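Local coordinates for protein Plm1 (Streptomyces sp. HK803, PDB 4HXY) that probably reduces the beta-keto group of a growing polyketide chain with NADPH, as the ketoreductase of the first module of phoslactomycin biosynthesis, at residues A[129-134]-A[161-166]; A[10-15]-A[93-98]; A[59-64]-A[86-91]. All blocks are in the same frame, centred on the assembly; numbering follows the deposited sequence.

Contact 1: residues A[129-134]-A[161-166]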
loop_
_atom_site.group_PDB
_atom_site.type_symbol
_atom_site.label_atom_id
_atom_site.label_comp_id
_atom_site.label_asym_id
_atom_site.label_seq_id
_atom_site.Cartn_x
_atom_site.Cartn_y
_atom_site.Cartn_z
ATOM N N VAL A 129 3.517 6.338 14.553
ATOM C CA VAL A 129 4.240 5.437 15.442
ATOM C C VAL A 129 3.494 4.128 15.607
ATOM O O VAL A 129 2.354 4.118 16.055
ATOM C CB VAL A 129 4.489 6.036 16.822
ATOM C CG1 VAL A 129 5.475 5.131 17.601
ATOM C CG2 VAL A 129 5.037 7.471 16.718
ATOM N N ASP A 130 4.155 3.026 15.261
ATOM C CA ASP A 130 3.566 1.699 15.401
ATOM C C ASP A 130 4.055 1.072 16.722
ATOM O O ASP A 130 5.256 0.953 16.956
ATOM C CB ASP A 130 3.891 0.805 14.216
ATOM C CG ASP A 130 3.111 -0.499 14.259
ATOM O OD1 ASP A 130 1.874 -0.488 13.985
ATOM O OD2 ASP A 130 3.743 -1.525 14.566
ATOM N N LEU A 131 3.121 0.703 17.583
ATOM C CA LEU A 131 3.443 0.208 18.911
ATOM C C LEU A 131 3.065 -1.266 19.003
ATOM O O LEU A 131 2.239 -1.749 18.248
ATOM C CB LEU A 131 2.634 0.971 19.969
ATOM C CG LEU A 131 2.793 2.489 19.986
ATOM C CD1 LEU A 131 1.895 3.068 21.047
ATOM C CD2 LEU A 131 4.232 2.903 20.215
ATOM N N PRO A 132 3.684 -1.983 19.938
ATOM C CA PRO A 132 3.188 -3.323 20.217
ATOM C C PRO A 132 1.752 -3.273 20.694
ATOM O O PRO A 132 1.297 -2.245 21.195
ATOM C CB PRO A 132 4.074 -3.792 21.372
ATOM C CG PRO A 132 5.249 -2.902 21.371
ATOM C CD PRO A 132 4.769 -1.593 20.844
ATOM N N GLU A 133 1.050 -4.390 20.521
ATOM C CA GLU A 133 -0.323 -4.530 20.986
ATOM C C GLU A 133 -0.422 -4.279 22.493
ATOM O O GLU A 133 -1.227 -3.461 22.946
ATOM C CB GLU A 133 -0.844 -5.928 20.649
ATOM C CG GLU A 133 -1.239 -6.150 19.198
ATOM C CD GLU A 133 -2.728 -5.930 18.954
ATOM O OE1 GLU A 133 -3.476 -6.935 18.893
ATOM O OE2 GLU A 133 -3.154 -4.759 18.837
ATOM N N ARG A 134 0.407 -4.975 23.263
ATOM C CA ARG A 134 0.440 -4.821 24.710
ATOM C C ARG A 134 1.350 -3.658 25.056
ATOM O O ARG A 134 2.543 -3.693 24.791
ATOM C CB ARG A 134 0.898 -6.113 25.386
ATOM C CG ARG A 134 1.142 -6.005 26.907
ATOM C CD ARG A 134 -0.072 -5.487 27.675
ATOM N NE ARG A 134 -1.278 -6.260 27.441
ATOM C CZ ARG A 134 -1.626 -7.382 28.076
ATOM N NH1 ARG A 134 -0.844 -7.888 29.028
ATOM N NH2 ARG A 134 -2.766 -8.003 27.784
ATOM N N LEU A 161 7.888 5.842 12.544
ATOM C CA LEU A 161 8.575 5.168 13.643
ATOM C C LEU A 161 7.850 3.913 14.085
ATOM O O LEU A 161 6.618 3.790 13.960
ATOM C CB LEU A 161 8.692 6.127 14.837
ATOM C CG LEU A 161 9.548 7.375 14.604
ATOM C CD1 LEU A 161 9.280 8.387 15.677
ATOM C CD2 LEU A 161 11.045 6.992 14.535
ATOM N N ALA A 162 8.615 2.996 14.672
ATOM C CA ALA A 162 8.064 1.813 15.283
ATOM C C ALA A 162 8.784 1.548 16.592
ATOM O O ALA A 162 9.996 1.744 16.704
ATOM C CB ALA A 162 8.186 0.606 14.337
ATOM N N VAL A 163 8.022 1.103 17.581
ATOM C CA VAL A 163 8.580 0.662 18.866
ATOM C C VAL A 163 8.573 -0.861 18.924
ATOM O O VAL A 163 7.554 -1.507 18.678
ATOM C CB VAL A 163 7.821 1.263 20.079
ATOM C CG1 VAL A 163 8.467 0.767 21.372
ATOM C CG2 VAL A 163 7.847 2.779 20.024
ATOM N N ARG A 164 9.750 -1.437 19.176
ATOM C CA ARG A 164 9.907 -2.890 19.300
ATOM C C ARG A 164 10.855 -3.151 20.457
ATOM O O ARG A 164 11.959 -2.604 20.485
ATOM C CB ARG A 164 10.471 -3.512 18.021
ATOM C CG ARG A 164 9.571 -3.356 16.763
ATOM C CD ARG A 164 8.297 -4.178 16.858
ATOM N NE ARG A 164 7.502 -4.146 15.625
ATOM C CZ ARG A 164 6.528 -3.275 15.367
ATOM N NH1 ARG A 164 6.202 -2.318 16.234
ATOM N NH2 ARG A 164 5.881 -3.367 14.226
ATOM N N ASP A 165 10.383 -3.928 21.429
ATOM C CA ASP A 165 11.144 -4.231 22.661
ATOM C C ASP A 165 11.712 -2.963 23.306
ATOM O O ASP A 165 12.874 -2.909 23.729
ATOM C CB ASP A 165 12.249 -5.264 22.387
ATOM C CG ASP A 165 12.683 -6.026 23.662
ATOM O OD1 ASP A 165 11.996 -5.929 24.713
ATOM O OD2 ASP A 165 13.713 -6.737 23.597
ATOM N N GLY A 166 10.899 -1.916 23.353
ATOM C CA GLY A 166 11.312 -0.655 23.954
ATOM C C GLY A 166 12.301 0.203 23.172
ATOM O O GLY A 166 12.728 1.238 23.660
#
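In Arg-164 the bend at chi2 (-69°) turns the guanidinium back toward Asp-130, whose CG stands trans to its own backbone N (chi1 -171°), a torsion that swings the carboxylate beside its own carbonyl carbon, where the guanidinium meets it. The residues belong to neighbouring parallel strands, 161-164 and 129-131, in the Rossmann-like structural subdomain that such polyketide synthase ketoreductases carry beside the catalytic one. Asp-130 fixes the register with both backbone groups: its N donates to Leu-161 O (2.9 Å), and its O accepts from Val-163 N (2.8 Å). The salt bridge is end-on and converges on a single oxygen, with Asp-130 OD2 taking Arg-164 NH2 at 2.8 Å and NH1 at 3.1 Å. That oxygen lies close to the guanidinium plane, while the carboxylate plane is turned 63° from it. Asp-130 OD1 is held by Thr-89 OG1 and Ala-92 N, and Arg-164 NE pairs with Asp-100; this buried network probably keeps both groups charged. On the Leu-131 side the contact is largely apolar. Leu-131 and Val-163 run side by side beneath helix 137-148, with CD2 of the leucine 3.6 Å from CG2 of the valine. Pro-132 CD rests 3.5 Å from Val-163 O. Val-163 O also receives Arg-164 NH1 at 2.9 Å, the donor standing above the carbonyl plane.

Contact 2: residues A[10-15]-A[93-98]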
loop_
_atom_site.group_PDB
_atom_site.type_symbol
_atom_site.label_atom_id
_atom_site.label_comp_id
_atom_site.label_asym_id
_atom_site.label_seq_id
_atom_site.Cartn_x
_atom_site.Cartn_y
_atom_site.Cartn_z
ATOM N N GLU A 10 11.489 -1.264 1.591
ATOM C CA GLU A 10 11.429 -0.737 2.938
ATOM C C GLU A 10 12.480 -1.413 3.816
ATOM O O GLU A 10 12.731 -2.624 3.703
ATOM C CB GLU A 10 10.037 -1.000 3.525
ATOM C CG GLU A 10 9.836 -0.448 4.907
ATOM C CD GLU A 10 8.590 -0.997 5.587
ATOM O OE1 GLU A 10 7.597 -0.259 5.670
ATOM O OE2 GLU A 10 8.609 -2.165 6.041
ATOM N N THR A 11 13.115 -0.639 4.691
ATOM C CA THR A 11 13.939 -1.192 5.752
ATOM C C THR A 11 13.810 -0.276 6.976
ATOM O O THR A 11 13.133 0.751 6.918
ATOM C CB THR A 11 15.414 -1.372 5.301
ATOM O OG1 THR A 11 16.121 -2.144 6.278
ATOM C CG2 THR A 11 16.096 -0.013 5.127
ATOM N N TRP A 12 14.416 -0.661 8.094
ATOM C CA TRP A 12 14.264 0.054 9.354
ATOM C C TRP A 12 15.621 0.231 10.004
ATOM O O TRP A 12 16.460 -0.690 9.972
ATOM C CB TRP A 12 13.299 -0.671 10.298
ATOM C CG TRP A 12 11.915 -0.707 9.753
ATOM C CD1 TRP A 12 11.426 -1.577 8.803
ATOM C CD2 TRP A 12 10.834 0.174 10.073
ATOM N NE1 TRP A 12 10.122 -1.281 8.518
ATOM C CE2 TRP A 12 9.730 -0.214 9.280
ATOM C CE3 TRP A 12 10.687 1.247 10.948
ATOM C CZ2 TRP A 12 8.497 0.433 9.350
ATOM C CZ3 TRP A 12 9.450 1.880 11.033
ATOM C CH2 TRP A 12 8.375 1.467 10.228
ATOM N N ARG A 13 15.841 1.434 10.520
ATOM C CA ARG A 13 17.074 1.818 11.210
ATOM C C ARG A 13 16.778 1.928 12.685
ATOM O O ARG A 13 15.889 2.691 13.097
ATOM C CB ARG A 13 17.559 3.163 10.680
ATOM C CG ARG A 13 18.581 3.912 11.534
ATOM C CD ARG A 13 19.908 3.194 11.602
ATOM N NE ARG A 13 20.849 3.884 12.487
ATOM C CZ ARG A 13 22.065 3.427 12.775
ATOM N NH1 ARG A 13 22.488 2.296 12.224
ATOM N NH2 ARG A 13 22.863 4.108 13.602
ATOM N N GLN A 14 17.537 1.199 13.495
ATOM C CA GLN A 14 17.381 1.305 14.935
ATOM C C GLN A 14 18.019 2.613 15.394
ATOM O O GLN A 14 19.201 2.859 15.113
ATOM C CB GLN A 14 18.029 0.101 15.622
ATOM C CG GLN A 14 17.596 -0.045 17.069
ATOM C CD GLN A 14 18.279 -1.197 17.779
ATOM O OE1 GLN A 14 18.910 -2.044 17.152
ATOM N NE2 GLN A 14 18.154 -1.227 19.101
ATOM N N LEU A 15 17.250 3.460 16.082
ATOM C CA LEU A 15 17.755 4.752 16.557
ATOM C C LEU A 15 18.468 4.541 17.883
ATOM O O LEU A 15 18.095 3.664 18.634
ATOM C CB LEU A 15 16.626 5.776 16.697
ATOM C CG LEU A 15 15.868 6.053 15.388
ATOM C CD1 LEU A 15 14.770 7.076 15.573
ATOM C CD2 LEU A 15 16.820 6.504 14.292
ATOM N N VAL A 93 3.107 -2.321 10.504
ATOM C CA VAL A 93 4.391 -2.437 9.801
ATOM C C VAL A 93 5.171 -3.655 10.297
ATOM O O VAL A 93 4.984 -4.115 11.440
ATOM C CB VAL A 93 5.259 -1.143 9.967
ATOM C CG1 VAL A 93 4.531 0.075 9.393
ATOM C CG2 VAL A 93 5.630 -0.873 11.422
ATOM N N GLY A 94 6.036 -4.156 9.421
ATOM C CA GLY A 94 6.908 -5.295 9.719
ATOM C C GLY A 94 8.318 -4.762 9.779
ATOM O O GLY A 94 8.911 -4.461 8.748
ATOM N N VAL A 95 8.855 -4.619 10.986
ATOM C CA VAL A 95 10.217 -4.102 11.146
ATOM C C VAL A 95 11.303 -5.105 10.722
ATOM O O VAL A 95 12.397 -4.707 10.320
ATOM C CB VAL A 95 10.468 -3.618 12.573
ATOM C CG1 VAL A 95 11.912 -3.196 12.733
ATOM C CG2 VAL A 95 9.530 -2.459 12.895
ATOM N N GLY A 96 10.983 -6.389 10.780
ATOM C CA GLY A 96 11.924 -7.456 10.414
ATOM C C GLY A 96 12.713 -7.959 11.611
ATOM O O GLY A 96 13.822 -8.479 11.451
ATOM N N THR A 97 12.146 -7.785 12.805
ATOM C CA THR A 97 12.726 -8.311 14.045
ATOM C C THR A 97 12.001 -9.598 14.471
ATOM O O THR A 97 11.021 -10.010 13.842
ATOM C CB THR A 97 12.657 -7.269 15.178
ATOM O OG1 THR A 97 13.215 -7.823 16.372
ATOM C CG2 THR A 97 11.224 -6.836 15.451
ATOM N N VAL A 98 12.495 -10.225 15.538
ATOM C CA VAL A 98 11.920 -11.473 16.070
ATOM C C VAL A 98 10.548 -11.254 16.723
ATOM O O VAL A 98 9.685 -12.137 16.673
ATOM C CB VAL A 98 12.906 -12.157 17.075
ATOM C CG1 VAL A 98 12.197 -13.194 17.955
ATOM C CG2 VAL A 98 14.077 -12.801 16.322
HETATM O O HOH W 1 6.126 -3.008 6.880
HETATM O O HOH W 2 14.389 -3.927 8.674
#
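One face of the Trp-12 indole is covered by Val-95. The valine CA lies 3.9 Å from the centroid of the five-membered ring and 22° off its normal, a CH-pi contact, while CG2 stands over the middle of the ring system on the same face. Val-95 CG1 reaches back to the root of the side chain, 3.8 Å from Trp-12 CB. Val-93 comes obliquely to the six-membered end, its CB 3.7 Å from Trp-12 CZ2. At the pyrrole edge, Trp-12 NE1 donates to Glu-10 OE2 at 3.0 Å with an N-H...O angle of 158°. The bond leaves nearly in the indole plane but meets the carboxylate from above its own plane, and it helps set the rotation of the ring.

Glu-10 reaches this position through an extended chain, and its other oxygen, OE1, forms a salt bridge with Arg-171. OE2 is gripped a second time by a water that donates to it at 2.8 Å and accepts from Gly-94 N at 2.8 Å, linking strand to loop. Another water, in the plane of the indole at its edge, donates to Val-95 O at 2.7 Å and takes a weak bond from Trp-12 N. Ring packing and two water bridges, one with a weak leg, join the segments.

The loop has its own brace: Asp-100 accepts from the amides of Val-95, Gly-96 and Thr-97. Strand 6-14 runs antiparallel to strand 167-175, whose Trp-169 and Arg-171 touch the Trp-12 side chain. Ala-162 of strand 160-164 reaches the ring, and Trp-111 of helix 105-120 also touches the side chain, which thus packs where the loop between strand 85-90 and that helix meets the sheet.

Contact 3: residues A[59-64]-A[86-91]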
loop_
_atom_site.group_PDB
_atom_site.type_symbol
_atom_site.label_atom_id
_atom_site.label_comp_id
_atom_site.label_asym_id
_atom_site.label_seq_id
_atom_site.Cartn_x
_atom_site.Cartn_y
_atom_site.Cartn_z
ATOM N N GLY A 59 -0.748 19.314 21.237
ATOM C CA GLY A 59 -0.555 18.195 20.325
ATOM C C GLY A 59 -1.845 17.405 20.151
ATOM O O GLY A 59 -2.788 17.577 20.912
ATOM N N VAL A 60 -1.877 16.536 19.136
ATOM C CA VAL A 60 -3.015 15.659 18.873
ATOM C C VAL A 60 -2.500 14.231 18.765
ATOM O O VAL A 60 -1.517 13.978 18.066
ATOM C CB VAL A 60 -3.773 16.053 17.583
ATOM C CG1 VAL A 60 -4.971 15.138 17.352
ATOM C CG2 VAL A 60 -4.233 17.547 17.661
ATOM N N LEU A 61 -3.105 13.307 19.511
ATOM C CA LEU A 61 -2.740 11.915 19.403
ATOM C C LEU A 61 -3.954 11.149 18.907
ATOM O O LEU A 61 -5.025 11.225 19.502
ATOM C CB LEU A 61 -2.234 11.342 20.730
ATOM C CG LEU A 61 -1.802 9.873 20.644
ATOM C CD1 LEU A 61 -0.593 9.715 19.699
ATOM C CD2 LEU A 61 -1.499 9.299 22.035
ATOM N N VAL A 62 -3.781 10.486 17.765
ATOM C CA VAL A 62 -4.838 9.743 17.115
ATOM C C VAL A 62 -4.547 8.264 17.179
ATOM O O VAL A 62 -3.510 7.805 16.722
ATOM C CB VAL A 62 -4.951 10.104 15.623
ATOM C CG1 VAL A 62 -6.114 9.354 14.984
ATOM C CG2 VAL A 62 -5.096 11.622 15.417
ATOM N N GLY A 63 -5.489 7.500 17.711
ATOM C CA GLY A 63 -5.374 6.062 17.741
ATOM C C GLY A 63 -6.235 5.485 16.638
ATOM O O GLY A 63 -7.461 5.639 16.690
ATOM N N ALA A 64 -5.605 4.857 15.647
ATOM C CA ALA A 64 -6.282 4.441 14.418
ATOM C C ALA A 64 -6.055 2.971 14.115
ATOM O O ALA A 64 -4.928 2.494 14.108
ATOM C CB ALA A 64 -5.777 5.261 13.253
ATOM N N TRP A 86 -0.097 13.363 15.719
ATOM C CA TRP A 86 0.590 12.086 15.747
ATOM C C TRP A 86 -0.448 10.989 15.721
ATOM O O TRP A 86 -1.498 11.116 16.365
ATOM C CB TRP A 86 1.438 11.991 17.028
ATOM C CG TRP A 86 2.705 12.750 16.945
ATOM C CD1 TRP A 86 2.927 14.044 17.340
ATOM C CD2 TRP A 86 3.951 12.272 16.420
ATOM N NE1 TRP A 86 4.232 14.395 17.071
ATOM C CE2 TRP A 86 4.874 13.334 16.500
ATOM C CE3 TRP A 86 4.362 11.060 15.864
ATOM C CZ2 TRP A 86 6.195 13.208 16.059
ATOM C CZ3 TRP A 86 5.656 10.939 15.414
ATOM C CH2 TRP A 86 6.565 11.998 15.526
ATOM N N CYS A 87 -0.156 9.917 14.991
ATOM C CA CYS A 87 -1.066 8.784 14.867
ATOM C C CYS A 87 -0.368 7.509 15.316
ATOM O O CYS A 87 0.695 7.166 14.777
ATOM C CB CYS A 87 -1.548 8.658 13.425
ATOM S SG CYS A 87 -2.706 7.287 13.181
ATOM N N VAL A 88 -0.957 6.814 16.293
ATOM C CA VAL A 88 -0.413 5.525 16.753
ATOM C C VAL A 88 -1.253 4.345 16.252
ATOM O O VAL A 88 -2.478 4.400 16.225
ATOM C CB VAL A 88 -0.267 5.426 18.287
ATOM C CG1 VAL A 88 0.852 6.319 18.762
ATOM C CG2 VAL A 88 -1.594 5.754 19.004
ATOM N N THR A 89 -0.556 3.308 15.824
ATOM C CA THR A 89 -1.140 2.093 15.299
ATOM C C THR A 89 -0.480 0.915 16.012
ATOM O O THR A 89 0.424 1.108 16.818
ATOM C CB THR A 89 -0.855 1.952 13.806
ATOM O OG1 THR A 89 0.566 1.955 13.570
ATOM C CG2 THR A 89 -1.482 3.110 13.048
ATOM N N SER A 90 -0.981 -0.283 15.739
ATOM C CA SER A 90 -0.326 -1.539 16.109
ATOM C C SER A 90 -0.494 -2.552 14.969
ATOM O O SER A 90 -1.513 -2.555 14.259
ATOM C CB SER A 90 -0.902 -2.088 17.428
ATOM O OG SER A 90 -2.246 -2.453 17.234
ATOM N N ARG A 91 0.547 -3.357 14.753
ATOM C CA ARG A 91 0.584 -4.398 13.724
ATOM C C ARG A 91 0.546 -3.814 12.296
ATOM O O ARG A 91 0.234 -4.525 11.369
ATOM C CB ARG A 91 -0.563 -5.425 13.912
ATOM C CG ARG A 91 -0.557 -6.189 15.258
ATOM C CD ARG A 91 -1.870 -6.958 15.492
ATOM N NE ARG A 91 -2.131 -7.940 14.446
ATOM C CZ ARG A 91 -3.333 -8.339 14.025
ATOM N NH1 ARG A 91 -4.452 -7.840 14.541
ATOM N NH2 ARG A 91 -3.413 -9.245 13.051
HETATM O O HOH W 3 -3.658 0.075 14.395
#
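Gly-63 and Val-88 form the last of three consecutive parallel bridges between strands 59-63 and 86-90, whose axes approach to 4.6 Å at an angle of 24°. Four backbone bonds zip them in the alternating parallel pattern: Trp-86 N gives to Val-60 O (2.8 Å), Val-62 N to Trp-86 O, Val-88 N to Val-62 O, and Ala-64 N to Val-88 O, the longest at 3.2 Å. On the face of Leu-61 and Val-88, the leucine CG is anti to its N (chi1 -179°), and its CD1 meets Val-88 CG1 at 3.8 Å, the two side chains crossing roughly at right angles. Val-88 CG2 lies 4.0 Å from Gly-63 CA, where the glycine presents only backbone. The other face carries Val-62 and Cys-87; Cys-87 SG lies 3.7 Å from Ala-64 CB. Beyond the ladder, a water donates to Ala-64 O at 2.7 Å and accepts from Ser-90 N. Helix 67-77 packs on the Val-62 and Cys-87 face, and helix 137-148 on that of Trp-86 and Val-88. Strand 59-63, helix 67-77 and strand 85-90 together make a beta-alpha-beta crossover, the repeating element of Rossmann-like folds.

How the contacts relate
Contacts 3 and 1 lie one strand pairing apart in a parallel run of strands, 59-63, 85-90, 125-131, 160-164, the 85-90/125-131 pairing joining them. Their centres are about 11 Å apart, and Leu-131 N probably bonds to Thr-89 O (2.8 Å). Contact 2, also about 11 Å from contact 1 by centres, uses the loop that follows strand 85-90, packed against strand 6-14. Its Val-95 CG2 touches Ala-162 CB at 3.6 Å. Contacts 2 and 3 are about 19 Å apart and meet only by adjoining in sequence. Along the chain, contact 2 spans contact 3, and contact 1 follows. All three precede residues 194-370, which contain the NADPH pocket, consistent with a subdomain that binds no cofactor itself.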